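Local coordinates for Mab-21 domain-containing protein (Tribolium castaneum, PDB 7LT2) that catalyses the formation of cyclic GMP-AMP from ATP and GTP and acts as an innate immune sensor of double-stranded RNA, at residues 33-38 against 147-152; 273-278 against 341-346; 295-298 against 303-306. One frame throughout, in Å; residues are numbered along the deposited sequence.

Interaction 1 (33-38 against 147-152)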
loop_
_atom_site.group_PDB
_atom_site.type_symbol
_atom_site.label_atom_id
_atom_site.label_comp_id
_atom_site.label_asym_id
_atom_site.label_seq_id
_atom_site.Cartn_x
_atom_site.Cartn_y
_atom_site.Cartn_z
ATOM N N ARG A 33 -15.713 0.617 8.614
ATOM C CA ARG A 33 -15.966 1.116 9.966
ATOM C C ARG A 33 -17.009 0.262 10.676
ATOM O O ARG A 33 -16.866 -0.046 11.868
ATOM C CB ARG A 33 -16.402 2.583 9.931
ATOM C CG ARG A 33 -15.246 3.571 9.926
ATOM C CD ARG A 33 -15.723 4.989 10.212
ATOM N NE ARG A 33 -16.561 5.488 9.130
ATOM C CZ ARG A 33 -16.100 6.109 8.053
ATOM N NH1 ARG A 33 -14.812 6.366 7.902
ATOM N NH2 ARG A 33 -16.953 6.481 7.106
ATOM N N THR A 34 -18.064 -0.136 9.963
ATOM C CA THR A 34 -19.048 -1.039 10.552
ATOM C C THR A 34 -18.396 -2.343 10.991
ATOM O O THR A 34 -18.673 -2.850 12.085
ATOM C CB THR A 34 -20.175 -1.322 9.558
ATOM O OG1 THR A 34 -20.777 -0.087 9.149
ATOM C CG2 THR A 34 -21.241 -2.205 10.201
ATOM N N PHE A 35 -17.512 -2.893 10.157
ATOM C CA PHE A 35 -16.864 -4.152 10.504
ATOM C C PHE A 35 -15.929 -3.988 11.699
ATOM O O PHE A 35 -15.914 -4.838 12.599
ATOM C CB PHE A 35 -16.106 -4.702 9.291
ATOM C CG PHE A 35 -15.630 -6.116 9.477
ATOM C CD1 PHE A 35 -16.434 -7.183 9.120
ATOM C CD2 PHE A 35 -14.391 -6.371 10.029
ATOM C CE1 PHE A 35 -16.000 -8.485 9.302
ATOM C CE2 PHE A 35 -13.953 -7.664 10.214
ATOM C CZ PHE A 35 -14.763 -8.723 9.851
ATOM N N VAL A 36 -15.144 -2.907 11.728
ATOM C CA VAL A 36 -14.186 -2.719 12.816
ATOM C C VAL A 36 -14.913 -2.442 14.126
ATOM O O VAL A 36 -14.481 -2.895 15.197
ATOM C CB VAL A 36 -13.178 -1.608 12.454
ATOM C CG1 VAL A 36 -12.377 -1.152 13.681
ATOM C CG2 VAL A 36 -12.238 -2.100 11.364
ATOM N N GLU A 37 -16.036 -1.714 14.067
ATOM C CA GLU A 37 -16.830 -1.503 15.276
ATOM C C GLU A 37 -17.347 -2.825 15.823
ATOM O O GLU A 37 -17.385 -3.030 17.044
ATOM C CB GLU A 37 -17.993 -0.545 15.003
ATOM C CG GLU A 37 -17.594 0.920 14.974
ATOM C CD GLU A 37 -17.043 1.396 16.312
ATOM O OE1 GLU A 37 -17.681 1.135 17.353
ATOM O OE2 GLU A 37 -15.966 2.026 16.321
ATOM N N GLN A 38 -17.745 -3.740 14.934
ATOM C CA GLN A 38 -18.174 -5.059 15.389
ATOM C C GLN A 38 -17.006 -5.850 15.962
ATOM O O GLN A 38 -17.173 -6.587 16.941
ATOM C CB GLN A 38 -18.842 -5.823 14.244
ATOM C CG GLN A 38 -19.503 -7.138 14.663
ATOM C CD GLN A 38 -20.793 -6.935 15.440
ATOM O OE1 GLN A 38 -21.195 -5.805 15.731
ATOM N NE2 GLN A 38 -21.451 -8.038 15.783
ATOM N N ASN A 147 -18.766 -14.317 12.097
ATOM C CA ASN A 147 -19.838 -15.196 12.556
ATOM C C ASN A 147 -21.003 -14.442 13.182
ATOM O O ASN A 147 -22.115 -14.984 13.229
ATOM C CB ASN A 147 -19.308 -16.214 13.575
ATOM C CG ASN A 147 -18.413 -17.260 12.950
ATOM O OD1 ASN A 147 -18.489 -17.530 11.753
ATOM N ND2 ASN A 147 -17.564 -17.871 13.769
ATOM N N THR A 148 -20.781 -13.220 13.672
ATOM C CA THR A 148 -21.840 -12.456 14.316
ATOM C C THR A 148 -22.646 -11.606 13.342
ATOM O O THR A 148 -23.637 -10.996 13.755
ATOM C CB THR A 148 -21.261 -11.547 15.408
ATOM O OG1 THR A 148 -20.493 -10.494 14.807
ATOM C CG2 THR A 148 -20.377 -12.342 16.352
ATOM N N LEU A 149 -22.252 -11.548 12.081
ATOM C CA LEU A 149 -22.938 -10.722 11.102
ATOM C C LEU A 149 -24.044 -11.514 10.424
ATOM O O LEU A 149 -23.998 -12.747 10.370
ATOM C CB LEU A 149 -21.947 -10.210 10.057
ATOM C CG LEU A 149 -20.768 -9.392 10.589
ATOM C CD1 LEU A 149 -19.863 -8.950 9.447
ATOM C CD2 LEU A 149 -21.255 -8.195 11.386
ATOM N N PRO A 150 -25.067 -10.835 9.903
ATOM C CA PRO A 150 -26.098 -11.539 9.129
ATOM C C PRO A 150 -25.498 -12.119 7.860
ATOM O O PRO A 150 -24.771 -11.435 7.136
ATOM C CB PRO A 150 -27.125 -10.442 8.811
ATOM C CG PRO A 150 -26.798 -9.303 9.710
ATOM C CD PRO A 150 -25.333 -9.392 9.997
ATOM N N TRP A 151 -25.799 -13.385 7.595
ATOM C CA TRP A 151 -25.360 -14.039 6.372
ATOM C C TRP A 151 -26.541 -14.227 5.433
ATOM O O TRP A 151 -27.636 -14.607 5.861
ATOM C CB TRP A 151 -24.711 -15.397 6.651
ATOM C CG TRP A 151 -23.394 -15.340 7.379
ATOM C CD1 TRP A 151 -22.797 -14.238 7.920
ATOM C CD2 TRP A 151 -22.519 -16.443 7.646
ATOM N NE1 TRP A 151 -21.602 -14.591 8.512
ATOM C CE2 TRP A 151 -21.410 -15.938 8.355
ATOM C CE3 TRP A 151 -22.568 -17.810 7.357
ATOM C CZ2 TRP A 151 -20.357 -16.753 8.778
ATOM C CZ3 TRP A 151 -21.523 -18.620 7.778
ATOM C CH2 TRP A 151 -20.432 -18.087 8.481
ATOM N N VAL A 152 -26.313 -13.948 4.154
ATOM C CA VAL A 152 -27.251 -14.279 3.096
ATOM C C VAL A 152 -26.550 -15.241 2.149
ATOM O O VAL A 152 -25.326 -15.391 2.176
ATOM C CB VAL A 152 -27.755 -13.030 2.341
ATOM C CG1 VAL A 152 -28.437 -12.069 3.297
ATOM C CG2 VAL A 152 -26.604 -12.344 1.618
#
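Q38 and T148 reach for each other from opposite directions. The amide of Q38 gives a hydrogen bond from NE2 to OG1 of T148, 2.8 Å long. The bond is nearly straight, at 171°. OG1 lies almost in the amide plane of Q38, so the N-H is well aimed. The Q38 chain leaves the helix with CG anti to the backbone N, and a bend at chi2 (73°) turns its amide onto the hydroxyl. The same hydroxyl bonds to the backbone O of T145, which gives OG1 two polar partners.

Beside this bond L149 packs with its two methyls, which split between two residues of the helix. CD2 passes alongside Q38 CG at 3.9 Å, the two side chains running in opposite directions. CD1 meets CD1 of the F35 ring, also at 3.9 Å. There the leucine crosses the phenylalanine at about a right angle and approaches the ring obliquely.

The contact packs segment 147-152 of the nucleotidyltransferase domain, just after helix 131-147, on the long helix 18-42. F35 also packs on V142, T145 and L146 of helix 131-147. L149 continues onto C157 and L159 of strand 156-161, which pairs antiparallel with strand 151-152.

Interaction 2 (273-278 against 341-346); sequences HPNIAS and NNISNR
The imidazole of H273 meets I343 obliquely, through methyl CG2. This methyl is 3.6 Å from H273 CG, and the two side chains cross at about a right angle. At the edge of the ring, in its plane, lies CG1 of I276, from the same turn. H273 holds its ring between the backbone N and the carbonyl carbon (chi1 53°). This turns the ring so that CG and CD2 lie beside CG2 of I343; CB, fixed by the backbone, touches the isoleucine as well. Outside the contact, NE2 is hydrogen-bonded to the hydroxyl of Y312.

I343 is the side chain of helix 337-354 that fills this contact. Its CD1 also reaches CB of H273, and goes on to CB of N275 at 3.8 Å and CG1 of I276 at 4.1 Å. No hydrogen bond crosses between the segments. The contact is one of van der Waals packing and is largely buried, with N275 on its exposed side.

H273-I276 is a type I beta turn, and it follows directly on helix 258-272. A277 then takes the N-cap position of helix 278-291, and S278, which probably belongs to the ATP site, opens that helix. The turn links helices 258-272 and 278-291 of the Mab-21 HhH/H2TH-like domain and is itself packed on helix 337-354 through I343. Helix 301-318 also borders it: I276 touches Y312 and I316.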
loop_
_atom_site.group_PDB
_atom_site.type_symbol
_atom_site.label_atom_id
_atom_site.label_comp_id
_atom_site.label_asym_id
_atom_site.label_seq_id
_atom_site.Cartn_x
_atom_site.Cartn_y
_atom_site.Cartn_z
ATOM N N HIS A 273 7.591 -4.910 -19.085
ATOM C CA HIS A 273 8.492 -5.517 -18.097
ATOM C C HIS A 273 7.799 -5.703 -16.749
ATOM O O HIS A 273 8.145 -5.054 -15.755
ATOM C CB HIS A 273 9.784 -4.705 -17.958
ATOM C CG HIS A 273 9.587 -3.243 -17.673
ATOM N ND1 HIS A 273 9.222 -2.336 -18.646
ATOM C CD2 HIS A 273 9.770 -2.524 -16.540
ATOM C CE1 HIS A 273 9.163 -1.127 -18.117
ATOM N NE2 HIS A 273 9.485 -1.213 -16.840
ATOM N N PRO A 274 6.858 -6.650 -16.663
ATOM C CA PRO A 274 6.188 -6.917 -15.378
ATOM C C PRO A 274 7.112 -7.494 -14.321
ATOM O O PRO A 274 6.682 -7.659 -13.170
ATOM C CB PRO A 274 5.089 -7.926 -15.751
ATOM C CG PRO A 274 5.041 -7.950 -17.250
ATOM C CD PRO A 274 6.400 -7.566 -17.719
ATOM N N ASN A 275 8.358 -7.812 -14.679
ATOM C CA ASN A 275 9.357 -8.262 -13.717
ATOM C C ASN A 275 9.638 -7.236 -12.627
ATOM O O ASN A 275 10.178 -7.604 -11.578
ATOM C CB ASN A 275 10.664 -8.578 -14.442
ATOM C CG ASN A 275 10.443 -9.286 -15.761
ATOM O OD1 ASN A 275 9.921 -8.705 -16.711
ATOM N ND2 ASN A 275 10.846 -10.552 -15.825
ATOM N N ILE A 276 9.313 -5.964 -12.859
ATOM C CA ILE A 276 9.615 -4.878 -11.930
ATOM C C ILE A 276 8.368 -4.583 -11.107
ATOM O O ILE A 276 7.304 -4.292 -11.662
ATOM C CB ILE A 276 10.087 -3.618 -12.675
ATOM C CG1 ILE A 276 11.340 -3.912 -13.507
ATOM C CG2 ILE A 276 10.312 -2.463 -11.692
ATOM C CD1 ILE A 276 12.569 -4.272 -12.687
ATOM N N ALA A 277 8.495 -4.650 -9.784
ATOM C CA ALA A 277 7.364 -4.370 -8.911
ATOM C C ALA A 277 7.041 -2.876 -8.892
ATOM O O ALA A 277 7.923 -2.022 -9.023
ATOM C CB ALA A 277 7.656 -4.857 -7.491
ATOM N N SER A 278 5.753 -2.569 -8.711
ATOM C CA SER A 278 5.312 -1.177 -8.716
ATOM C C SER A 278 6.016 -0.351 -7.644
ATOM O O SER A 278 6.326 0.824 -7.870
ATOM C CB SER A 278 3.796 -1.107 -8.537
ATOM O OG SER A 278 3.130 -1.684 -9.648
ATOM N N ASN A 341 19.423 -6.242 -17.571
ATOM C CA ASN A 341 20.015 -5.783 -18.825
ATOM C C ASN A 341 18.977 -5.751 -19.942
ATOM O O ASN A 341 18.882 -4.770 -20.688
ATOM C CB ASN A 341 21.193 -6.676 -19.219
ATOM C CG ASN A 341 22.438 -6.417 -18.383
ATOM O OD1 ASN A 341 22.541 -5.403 -17.691
ATOM N ND2 ASN A 341 23.398 -7.335 -18.453
ATOM N N ASN A 342 18.185 -6.819 -20.073
ATOM C CA ASN A 342 17.173 -6.863 -21.124
ATOM C C ASN A 342 16.125 -5.775 -20.928
ATOM O O ASN A 342 15.696 -5.137 -21.896
ATOM C CB ASN A 342 16.500 -8.236 -21.160
ATOM C CG ASN A 342 17.425 -9.335 -21.654
ATOM O OD1 ASN A 342 18.431 -9.077 -22.321
ATOM N ND2 ASN A 342 17.077 -10.573 -21.339
ATOM N N ILE A 343 15.690 -5.557 -19.686
ATOM C CA ILE A 343 14.672 -4.541 -19.442
ATOM C C ILE A 343 15.226 -3.152 -19.739
ATOM O O ILE A 343 14.558 -2.329 -20.376
ATOM C CB ILE A 343 14.132 -4.656 -18.005
ATOM C CG1 ILE A 343 13.376 -5.976 -17.833
ATOM C CG2 ILE A 343 13.208 -3.482 -17.679
ATOM C CD1 ILE A 343 12.982 -6.276 -16.407
ATOM N N SER A 344 16.458 -2.875 -19.307
ATOM C CA SER A 344 17.066 -1.578 -19.596
ATOM C C SER A 344 17.238 -1.362 -21.097
ATOM O O SER A 344 17.036 -0.249 -21.597
ATOM C CB SER A 344 18.410 -1.454 -18.879
ATOM O OG SER A 344 19.006 -0.195 -19.146
ATOM N N ASN A 345 17.613 -2.413 -21.836
ATOM C CA ASN A 345 17.722 -2.286 -23.287
ATOM C C ASN A 345 16.360 -2.026 -23.924
ATOM O O ASN A 345 16.251 -1.223 -24.858
ATOM C CB ASN A 345 18.359 -3.544 -23.879
ATOM C CG ASN A 345 19.827 -3.687 -23.511
ATOM O OD1 ASN A 345 20.492 -2.716 -23.151
ATOM N ND2 ASN A 345 20.342 -4.906 -23.613
ATOM N N ARG A 346 15.320 -2.713 -23.442
ATOM C CA ARG A 346 13.949 -2.441 -23.870
ATOM C C ARG A 346 13.606 -0.967 -23.718
ATOM O O ARG A 346 13.148 -0.316 -24.664
ATOM C CB ARG A 346 12.972 -3.265 -23.033
ATOM C CG ARG A 346 12.449 -4.541 -23.626
ATOM C CD ARG A 346 11.206 -4.914 -22.831
ATOM N NE ARG A 346 10.817 -6.311 -22.959
ATOM C CZ ARG A 346 9.789 -6.736 -23.676
ATOM N NH1 ARG A 346 9.046 -5.901 -24.386
ATOM N NH2 ARG A 346 9.494 -8.032 -23.676
#

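Interaction 3 (295-298 against 303-306)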
loop_
_atom_site.group_PDB
_atom_site.type_symbol
_atom_site.label_atom_id
_atom_site.label_comp_id
_atom_site.label_asym_id
_atom_site.label_seq_id
_atom_site.Cartn_x
_atom_site.Cartn_y
_atom_site.Cartn_z
ATOM N N SER A 295 10.302 22.895 -8.564
ATOM C CA SER A 295 9.757 23.415 -9.812
ATOM C C SER A 295 9.726 22.372 -10.922
ATOM O O SER A 295 9.002 22.556 -11.904
ATOM C CB SER A 295 10.566 24.631 -10.262
ATOM O OG SER A 295 11.939 24.299 -10.371
ATOM N N PHE A 296 10.484 21.282 -10.782
ATOM C CA PHE A 296 10.516 20.257 -11.823
ATOM C C PHE A 296 9.123 19.719 -12.119
ATOM O O PHE A 296 8.778 19.467 -13.280
ATOM C CB PHE A 296 11.449 19.126 -11.394
ATOM C CG PHE A 296 11.434 17.938 -12.310
ATOM C CD1 PHE A 296 12.060 17.987 -13.543
ATOM C CD2 PHE A 296 10.814 16.757 -11.919
ATOM C CE1 PHE A 296 12.056 16.886 -14.384
ATOM C CE2 PHE A 296 10.806 15.650 -12.751
ATOM C CZ PHE A 296 11.428 15.713 -13.988
ATOM N N TRP A 297 8.300 19.561 -11.087
ATOM C CA TRP A 297 6.989 18.944 -11.235
ATOM C C TRP A 297 5.965 19.859 -11.894
ATOM O O TRP A 297 4.846 19.410 -12.172
ATOM C CB TRP A 297 6.510 18.474 -9.860
ATOM C CG TRP A 297 7.548 17.602 -9.204
ATOM C CD1 TRP A 297 8.321 17.916 -8.123
ATOM C CD2 TRP A 297 7.957 16.291 -9.622
ATOM N NE1 TRP A 297 9.170 16.878 -7.832
ATOM C CE2 TRP A 297 8.971 15.870 -8.738
ATOM C CE3 TRP A 297 7.564 15.436 -10.657
ATOM C CZ2 TRP A 297 9.598 14.625 -8.851
ATOM C CZ3 TRP A 297 8.185 14.193 -10.769
ATOM C CH2 TRP A 297 9.192 13.803 -9.868
ATOM N N ASN A 298 6.316 21.112 -12.167
ATOM C CA ASN A 298 5.433 22.027 -12.877
ATOM C C ASN A 298 5.775 22.144 -14.354
ATOM O O ASN A 298 5.135 22.923 -15.068
ATOM C CB ASN A 298 5.463 23.408 -12.214
ATOM C CG ASN A 298 4.858 23.383 -10.826
ATOM O OD1 ASN A 298 3.898 22.653 -10.580
ATOM N ND2 ASN A 298 5.426 24.161 -9.907
ATOM N N GLU A 303 7.628 16.575 -20.623
ATOM C CA GLU A 303 8.995 16.710 -20.131
ATOM C C GLU A 303 9.204 15.937 -18.831
ATOM O O GLU A 303 10.244 15.290 -18.651
ATOM C CB GLU A 303 9.366 18.181 -19.938
ATOM C CG GLU A 303 10.810 18.354 -19.494
ATOM C CD GLU A 303 11.275 19.795 -19.484
ATOM O OE1 GLU A 303 10.482 20.694 -19.842
ATOM O OE2 GLU A 303 12.448 20.019 -19.118
ATOM N N VAL A 304 8.237 15.988 -17.913
ATOM C CA VAL A 304 8.368 15.222 -16.675
ATOM C C VAL A 304 8.402 13.728 -16.979
ATOM O O VAL A 304 9.232 12.986 -16.434
ATOM C CB VAL A 304 7.231 15.578 -15.697
ATOM C CG1 VAL A 304 7.305 14.708 -14.435
ATOM C CG2 VAL A 304 7.293 17.052 -15.322
ATOM N N PHE A 305 7.507 13.265 -17.853
ATOM C CA PHE A 305 7.479 11.849 -18.218
ATOM C C PHE A 305 8.794 11.412 -18.856
ATOM O O PHE A 305 9.379 10.396 -18.462
ATOM C CB PHE A 305 6.305 11.577 -19.162
ATOM C CG PHE A 305 6.335 10.204 -19.800
ATOM C CD1 PHE A 305 6.060 9.068 -19.053
ATOM C CD2 PHE A 305 6.609 10.059 -21.150
ATOM C CE1 PHE A 305 6.081 7.811 -19.635
ATOM C CE2 PHE A 305 6.631 8.804 -21.742
ATOM C CZ PHE A 305 6.367 7.679 -20.984
ATOM N N MET A 306 9.270 12.162 -19.854
ATOM C CA MET A 306 10.498 11.779 -20.543
ATOM C C MET A 306 11.699 11.808 -19.610
ATOM O O MET A 306 12.567 10.928 -19.673
ATOM C CB MET A 306 10.739 12.698 -21.742
ATOM C CG MET A 306 9.771 12.480 -22.895
ATOM S SD MET A 306 9.847 10.802 -23.554
ATOM C CE MET A 306 11.578 10.703 -23.990
#
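The 3-10 turn 295-298, held by a backbone hydrogen bond from N298 N to S295 O (3.1 Å), lies beside a turn of helix 301-318, with the CA atoms of W297 and V304 6.7 Å apart.

V304 supplies the helix side of the contact, and its two methyls do different work. CG2 rests on the backbone, 3.5 Å from F296 O. CG1 is directed to the two aromatic side chains. It touches CZ3 of W297 at 3.8 Å and CE2 of F296 at 4.0 Å, and it meets both rings obliquely. The valine puts CG1 there by holding it anti to its own backbone N (chi1 176°). The side chains of W297 and V304 cross at about a right angle. No hydrogen bond crosses between the two segments.

The two aromatic rings are also set against each other. F296 turns its edge to the indole, and its CD2 sits over the centre of one face of W297, 3.5 Å above the plane. This is a T-shaped (edge-to-face) arrangement. The W297 side chain sets out away from 303-306, but the CE3-CZ3 side of its six-membered ring comes back to V304. F296 has a further partner in K292, with which it makes a cation-pi contact.

All three residues are buried. K292 belongs to the observed manganese site, as does I289, which W297 touches. The indole itself is about 7 Å from the bound manganese ion. W297 also packs on F285 and I288 of helix 278-291 and on L258 of helix 258-272, while V304 touches A261 of that helix. The contact therefore closes the short connection between helices 278-291 and 301-318 against helix 258-272.

In the fold
Interactions 2 and 3 both lie in the HhH/H2TH-like domain, centres 22 Å and nearest atoms about 10 Å apart. In the chain, interaction 3 falls between the segments of interaction 2. Helix 301-318 carries segment 303-306 of interaction 3 and borders interaction 2. Across the chain's centre, interaction 1 lies about 43 Å from interaction 2 and 46 Å from interaction 3, centre to centre. Its F35 side chain is about 11 Å from that of D193, which probably binds the catalytic metal. Interaction 2 borders the probable ATP site: the side chains of H273 and K266 are about 8 Å apart. The W297 side chain of interaction 3 is about 7 Å from the separate manganese ion at I289, E290 and K292.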